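Local coordinates for protein tRNA (Guanine-N(1)-)-methyltransferase (Aquifex aeolicus, PDB 1OY5) that probably methylates guanosine-37 of various tRNAs at N1, using S-adenosyl-L-methionine as methyl donor, and works as a homodimer, at residues A[83-88]-A[105-110]; A[6-11]-A[36-41]. One frame throughout, in Å; residues are numbered along the deposited sequence.

Overall arrangement
Both interactions are side-by-side strand pairings in the same parallel sheet, whose order runs 36-42, 6-12, 109-114, 85-89, 130-131. Interaction 2 joins the first two of these strands and interaction 1 the next two, and their centres lie about 10 Å apart. Between them, Ile-110 makes probable backbone hydrogen bonds to Arg-7 and Phe-9, which ties strand 109-114 to strand 6-12. Along the chain they come in series: interaction 2 closes before interaction 1 opens. Together they span four of the five strands of the sheet in this SPOUT-clan enzyme, and the S-adenosyl-L-methionine site inferred by similarity includes Gly-115, just beyond strand 109-114.

Interaction 1 (A[83-88]-A[105-110]); sequences KPFVLI and SKKERI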
loop_
_atom_site.group_PDB
_atom_site.type_symbol
_atom_site.label_atom_id
_atom_site.label_comp_id
_atom_site.label_asym_id
_atom_site.label_seq_id
_atom_site.Cartn_x
_atom_site.Cartn_y
_atom_site.Cartn_z
ATOM N N LYS A 83 -18.775 9.852 -16.532
ATOM C CA LYS A 83 -18.439 10.508 -15.298
ATOM C C LYS A 83 -18.008 9.489 -14.318
ATOM O O LYS A 83 -18.683 8.523 -14.147
ATOM C CB LYS A 83 -19.678 11.179 -14.755
ATOM C CG LYS A 83 -19.480 12.024 -13.559
ATOM C CD LYS A 83 -20.834 12.590 -13.207
ATOM C CE LYS A 83 -20.772 13.572 -12.101
ATOM N NZ LYS A 83 -21.128 12.853 -10.876
ATOM N N PRO A 84 -16.845 9.683 -13.718
ATOM C CA PRO A 84 -16.334 8.765 -12.722
ATOM C C PRO A 84 -16.612 9.120 -11.282
ATOM O O PRO A 84 -16.664 10.299 -10.905
ATOM C CB PRO A 84 -14.844 8.874 -12.961
ATOM C CG PRO A 84 -14.677 10.255 -13.233
ATOM C CD PRO A 84 -15.852 10.720 -14.037
ATOM N N PHE A 85 -16.737 8.083 -10.465
ATOM C CA PHE A 85 -16.799 8.267 -9.038
ATOM C C PHE A 85 -15.369 8.650 -8.674
ATOM O O PHE A 85 -14.454 7.894 -8.967
ATOM C CB PHE A 85 -17.199 6.951 -8.386
ATOM C CG PHE A 85 -17.223 6.997 -6.920
ATOM C CD1 PHE A 85 -16.133 6.565 -6.200
ATOM C CD2 PHE A 85 -18.324 7.490 -6.248
ATOM C CE1 PHE A 85 -16.152 6.596 -4.827
ATOM C CE2 PHE A 85 -18.372 7.515 -4.861
ATOM C CZ PHE A 85 -17.305 7.062 -4.150
ATOM N N VAL A 86 -15.147 9.815 -8.089
ATOM C CA VAL A 86 -13.782 10.263 -7.905
ATOM C C VAL A 86 -13.213 10.010 -6.527
ATOM O O VAL A 86 -13.740 10.481 -5.512
ATOM C CB VAL A 86 -13.616 11.771 -8.275
ATOM C CG1 VAL A 86 -12.149 12.227 -8.099
ATOM C CG2 VAL A 86 -14.084 12.016 -9.696
ATOM N N LEU A 87 -12.082 9.311 -6.523
ATOM C CA LEU A 87 -11.387 8.950 -5.299
ATOM C C LEU A 87 -9.980 9.558 -5.324
ATOM O O LEU A 87 -9.319 9.608 -6.370
ATOM C CB LEU A 87 -11.344 7.444 -5.241
ATOM C CG LEU A 87 -10.661 6.670 -4.143
ATOM C CD1 LEU A 87 -11.234 7.046 -2.784
ATOM C CD2 LEU A 87 -10.898 5.213 -4.447
ATOM N N ILE A 88 -9.550 10.084 -4.175
ATOM C CA ILE A 88 -8.249 10.722 -4.018
ATOM C C ILE A 88 -7.535 10.058 -2.888
ATOM O O ILE A 88 -8.113 9.841 -1.834
ATOM C CB ILE A 88 -8.408 12.256 -3.763
ATOM C CG1 ILE A 88 -7.065 12.978 -3.757
ATOM C CG2 ILE A 88 -9.105 12.537 -2.453
ATOM C CD1 ILE A 88 -7.163 14.476 -4.159
ATOM N N SER A 105 -16.435 -2.058 -5.700
ATOM C CA SER A 105 -16.559 -3.144 -6.664
ATOM C C SER A 105 -17.898 -3.069 -7.360
ATOM O O SER A 105 -18.051 -3.615 -8.446
ATOM C CB SER A 105 -16.451 -4.510 -5.978
ATOM O OG SER A 105 -17.501 -4.716 -5.046
ATOM N N LYS A 106 -18.875 -2.426 -6.731
ATOM C CA LYS A 106 -20.199 -2.313 -7.339
ATOM C C LYS A 106 -20.270 -1.120 -8.296
ATOM O O LYS A 106 -21.264 -0.867 -8.915
ATOM C CB LYS A 106 -21.290 -2.233 -6.258
ATOM C CG LYS A 106 -21.542 -3.569 -5.565
ATOM C CD LYS A 106 -22.483 -3.425 -4.376
ATOM C CE LYS A 106 -23.861 -2.807 -4.767
ATOM N NZ LYS A 106 -24.928 -3.781 -5.289
ATOM N N LYS A 107 -19.185 -0.391 -8.424
ATOM C CA LYS A 107 -19.158 0.739 -9.350
ATOM C C LYS A 107 -18.762 0.362 -10.775
ATOM O O LYS A 107 -18.445 -0.782 -11.056
ATOM C CB LYS A 107 -18.277 1.835 -8.803
ATOM C CG LYS A 107 -18.853 2.311 -7.529
ATOM C CD LYS A 107 -18.299 3.609 -7.125
ATOM C CE LYS A 107 -19.212 4.253 -6.081
ATOM N NZ LYS A 107 -18.885 3.641 -4.826
ATOM N N GLU A 108 -18.871 1.329 -11.667
ATOM C CA GLU A 108 -18.612 1.126 -13.084
ATOM C C GLU A 108 -17.409 1.920 -13.528
ATOM O O GLU A 108 -16.653 1.467 -14.378
ATOM C CB GLU A 108 -19.825 1.565 -13.941
ATOM C CG GLU A 108 -20.999 0.583 -13.940
ATOM C CD GLU A 108 -22.229 1.099 -14.663
ATOM O OE1 GLU A 108 -22.965 0.287 -15.235
ATOM O OE2 GLU A 108 -22.501 2.314 -14.664
ATOM N N ARG A 109 -17.254 3.116 -12.955
ATOM C CA ARG A 109 -16.152 4.002 -13.277
ATOM C C ARG A 109 -15.548 4.670 -12.060
ATOM O O ARG A 109 -16.186 5.387 -11.325
ATOM C CB ARG A 109 -16.632 5.084 -14.252
ATOM C CG ARG A 109 -16.621 4.668 -15.665
ATOM C CD ARG A 109 -17.626 5.426 -16.488
ATOM N NE ARG A 109 -18.941 4.827 -16.324
ATOM C CZ ARG A 109 -19.968 5.441 -15.791
ATOM N NH1 ARG A 109 -19.840 6.695 -15.388
ATOM N NH2 ARG A 109 -21.109 4.788 -15.652
ATOM N N ILE A 110 -14.266 4.467 -11.883
ATOM C CA ILE A 110 -13.564 5.046 -10.755
ATOM C C ILE A 110 -12.330 5.741 -11.270
ATOM O O ILE A 110 -11.602 5.215 -12.093
ATOM C CB ILE A 110 -13.206 3.963 -9.755
ATOM C CG1 ILE A 110 -14.467 3.284 -9.273
ATOM C CG2 ILE A 110 -12.506 4.545 -8.599
ATOM C CD1 ILE A 110 -14.245 2.142 -8.388
#
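The ring of Phe-85 carries the side chain of Lys-107 over one face, while the guanidinium of Arg-109 has the carbonyl of Lys-83 at its edge, near its plane. On the ring, Lys-107 CE sits 3.5 Å from the Phe-85 centroid, a CH-pi contact, and its closest approach is to CD2, at 3.4 Å. The ammonium follows: a bend at chi4 (81°) brings Lys-107 NZ 3.8 Å from the same centroid and only 11° off the ring normal, a cation-pi contact from above. The lysine chain crosses the phenyl at a slant, with CD beside CB and CG and NZ over the middle of the ring, displaced slightly toward CZ. Phe-85 meets it because its CG is swung away from the backbone N (chi1 177°).

At the guanidinium, NH1 of Arg-109 faces Lys-83 O, and on its other arm Arg-109 NH2 forms a salt bridge with Glu-108 OE2 at 3.0 Å. The neighbouring carboxylate thus probably helps to fix how the group is turned.

Beneath these side chains the backbones start a parallel pairing, with Phe-85 opposite Ile-110. Phe-85 N donates to Arg-109 O at 2.9 Å, and Ile-110 CA makes a CA-H...O contact with Phe-85 O, 3.5 Å away. Pro-84 lies against Arg-109 at the start of the strands.

The contact belongs to a beta-alpha-beta unit: strand 85-89 leads through helix 98-105 to strand 109-114. Further along, Phe-85 and Leu-87 continue the ladder to Met-111 and Ile-113. Val-86 bonds on the other side to Asp-129 and Met-130, where strand 130-131 begins. Helix 67-81 covers Pro-84 and Val-86 through Tyr-74, Val-77 and Val-78.

Interaction 2 (A[6-11]-A[36-41]); sequences LRFFVL and VEVYPI
Strand 36-42, outermost in the parallel sheet of this chain, pairs with its neighbour 6-12; helices 15-21 and 25-33 link the two in a beta-alpha-beta crossover. They run side by side, their axes 4.6 Å apart and 19° askew, in register from Leu-6 opposite Val-36 to Leu-11 opposite Ile-41. Five backbone hydrogen bonds alternate along the ladder, from Glu-37 N to Leu-6 O (3.0 Å) up to Ile-41 N to Val-10 O (2.8 Å). In the last, the donor lies above the carbonyl plane. Pro-40 fits because its ring nitrogen is turned from strand 6-12.

On the face bearing Arg-7, Phe-9 and Tyr-39, the side chains lean together. Arg-7, its CG anti to the carbonyl carbon (chi1 -66°) and its chain extended from CG to NE, runs alongside Glu-37 and brings NE to Glu-37 OE1, a salt bridge of 2.8 Å. The hydrogen bond within it is weak, with guanidinium and carboxylate planes 83° apart. The same OE1 accepts the hydroxyl of Tyr-39 from above the carboxylate plane, so one oxygen serves two partners; that hydroxyl also lies at the guanidinium edge. Phe-9 and Tyr-39 lie side by side with nearly parallel planes but little overlap, centroids 5.2 Å apart; Phe-9 CE1 comes 3.5 Å from Tyr-39 CD2.

Tyr-81, at the end of helix 67-81, meets both of these rings. The opposite face, with Leu-6, Phe-8, Val-10 and Val-36, packs on helix 143-155, while helix 25-33 reaches Val-36 and Val-38. Strand 109-114 flanks 6-12 on its other side.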
loop_
_atom_site.group_PDB
_atom_site.type_symbol
_atom_site.label_atom_id
_atom_site.label_comp_id
_atom_site.label_asym_id
_atom_site.label_seq_id
_atom_site.Cartn_x
_atom_site.Cartn_y
_atom_site.Cartn_z
ATOM N N LEU A 6 -15.589 -3.268 -14.981
ATOM C CA LEU A 6 -15.249 -2.111 -14.119
ATOM C C LEU A 6 -13.986 -1.370 -14.626
ATOM O O LEU A 6 -12.940 -1.958 -14.822
ATOM C CB LEU A 6 -15.062 -2.536 -12.668
ATOM C CG LEU A 6 -14.431 -1.546 -11.688
ATOM C CD1 LEU A 6 -15.155 -0.305 -11.640
ATOM C CD2 LEU A 6 -14.429 -2.113 -10.298
ATOM N N ARG A 7 -14.107 -0.082 -14.873
ATOM C CA ARG A 7 -12.988 0.699 -15.407
ATOM C C ARG A 7 -12.359 1.683 -14.385
ATOM O O ARG A 7 -13.073 2.445 -13.727
ATOM C CB ARG A 7 -13.476 1.514 -16.604
ATOM C CG ARG A 7 -13.887 0.737 -17.802
ATOM C CD ARG A 7 -13.900 1.584 -19.048
ATOM N NE ARG A 7 -14.143 0.827 -20.273
ATOM C CZ ARG A 7 -15.304 0.262 -20.602
ATOM N NH1 ARG A 7 -16.346 0.311 -19.781
ATOM N NH2 ARG A 7 -15.425 -0.393 -21.755
ATOM N N PHE A 8 -11.034 1.637 -14.268
ATOM C CA PHE A 8 -10.277 2.525 -13.405
ATOM C C PHE A 8 -9.528 3.531 -14.223
ATOM O O PHE A 8 -9.038 3.227 -15.321
ATOM C CB PHE A 8 -9.232 1.760 -12.588
ATOM C CG PHE A 8 -9.790 1.007 -11.425
ATOM C CD1 PHE A 8 -10.188 1.666 -10.268
ATOM C CD2 PHE A 8 -9.936 -0.379 -11.495
ATOM C CE1 PHE A 8 -10.726 0.950 -9.188
ATOM C CE2 PHE A 8 -10.446 -1.107 -10.394
ATOM C CZ PHE A 8 -10.842 -0.436 -9.249
ATOM N N PHE A 9 -9.417 4.744 -13.672
ATOM C CA PHE A 9 -8.683 5.827 -14.316
ATOM C C PHE A 9 -7.742 6.357 -13.258
ATOM O O PHE A 9 -8.179 6.860 -12.245
ATOM C CB PHE A 9 -9.653 6.884 -14.812
ATOM C CG PHE A 9 -10.644 6.351 -15.772
ATOM C CD1 PHE A 9 -10.309 6.167 -17.092
ATOM C CD2 PHE A 9 -11.895 5.959 -15.350
ATOM C CE1 PHE A 9 -11.212 5.656 -17.972
ATOM C CE2 PHE A 9 -12.796 5.415 -16.235
ATOM C CZ PHE A 9 -12.451 5.259 -17.529
ATOM N N VAL A 10 -6.443 6.240 -13.468
ATOM C CA VAL A 10 -5.512 6.599 -12.397
ATOM C C VAL A 10 -4.666 7.815 -12.783
ATOM O O VAL A 10 -3.728 7.694 -13.605
ATOM C CB VAL A 10 -4.570 5.417 -12.061
ATOM C CG1 VAL A 10 -3.858 5.676 -10.831
ATOM C CG2 VAL A 10 -5.329 4.170 -11.911
ATOM N N LEU A 11 -4.987 8.963 -12.185
ATOM C CA LEU A 11 -4.274 10.209 -12.451
ATOM C C LEU A 11 -2.983 10.196 -11.675
ATOM O O LEU A 11 -2.991 10.180 -10.484
ATOM C CB LEU A 11 -5.079 11.434 -12.006
ATOM C CG LEU A 11 -6.112 12.057 -12.934
ATOM C CD1 LEU A 11 -7.073 11.000 -13.420
ATOM C CD2 LEU A 11 -6.845 13.154 -12.179
ATOM N N VAL A 36 -12.016 -6.153 -15.624
ATOM C CA VAL A 36 -11.581 -4.808 -15.302
ATOM C C VAL A 36 -10.675 -4.272 -16.352
ATOM O O VAL A 36 -10.098 -5.017 -17.142
ATOM C CB VAL A 36 -10.852 -4.733 -13.995
ATOM C CG1 VAL A 36 -11.670 -5.394 -12.909
ATOM C CG2 VAL A 36 -9.540 -5.426 -14.127
ATOM N N GLU A 37 -10.606 -2.952 -16.349
ATOM C CA GLU A 37 -9.698 -2.194 -17.179
ATOM C C GLU A 37 -9.094 -1.081 -16.313
ATOM O O GLU A 37 -9.746 -0.473 -15.483
ATOM C CB GLU A 37 -10.419 -1.601 -18.373
ATOM C CG GLU A 37 -10.802 -2.607 -19.444
ATOM C CD GLU A 37 -11.655 -1.960 -20.514
ATOM O OE1 GLU A 37 -11.847 -0.720 -20.469
ATOM O OE2 GLU A 37 -12.213 -2.689 -21.354
ATOM N N VAL A 38 -7.816 -0.837 -16.540
ATOM C CA VAL A 38 -7.019 0.092 -15.779
ATOM C C VAL A 38 -6.376 1.024 -16.750
ATOM O O VAL A 38 -5.506 0.631 -17.490
ATOM C CB VAL A 38 -5.879 -0.658 -15.013
ATOM C CG1 VAL A 38 -4.921 0.323 -14.370
ATOM C CG2 VAL A 38 -6.451 -1.547 -13.988
ATOM N N TYR A 39 -6.783 2.276 -16.710
ATOM C CA TYR A 39 -6.234 3.291 -17.564
ATOM C C TYR A 39 -5.367 4.293 -16.787
ATOM O O TYR A 39 -5.846 5.238 -16.207
ATOM C CB TYR A 39 -7.343 4.082 -18.232
ATOM C CG TYR A 39 -8.258 3.310 -19.093
ATOM C CD1 TYR A 39 -8.051 3.270 -20.473
ATOM C CD2 TYR A 39 -9.387 2.673 -18.562
ATOM C CE1 TYR A 39 -8.891 2.604 -21.288
ATOM C CE2 TYR A 39 -10.232 2.000 -19.372
ATOM C CZ TYR A 39 -9.987 1.959 -20.742
ATOM O OH TYR A 39 -10.814 1.270 -21.593
ATOM N N PRO A 40 -4.070 4.130 -16.852
ATOM C CA PRO A 40 -3.166 5.116 -16.260
ATOM C C PRO A 40 -3.241 6.420 -17.076
ATOM O O PRO A 40 -3.187 6.406 -18.299
ATOM C CB PRO A 40 -1.797 4.464 -16.383
ATOM C CG PRO A 40 -1.963 3.274 -17.342
ATOM C CD PRO A 40 -3.381 3.015 -17.519
ATOM N N ILE A 41 -3.442 7.544 -16.404
ATOM C CA ILE A 41 -3.595 8.825 -17.105
ATOM C C ILE A 41 -2.446 9.689 -16.625
ATOM O O ILE A 41 -2.322 10.018 -15.463
ATOM C CB ILE A 41 -4.967 9.496 -16.794
ATOM C CG1 ILE A 41 -6.137 8.523 -16.933
ATOM C CG2 ILE A 41 -5.179 10.655 -17.701
ATOM C CD1 ILE A 41 -6.517 8.185 -18.357
#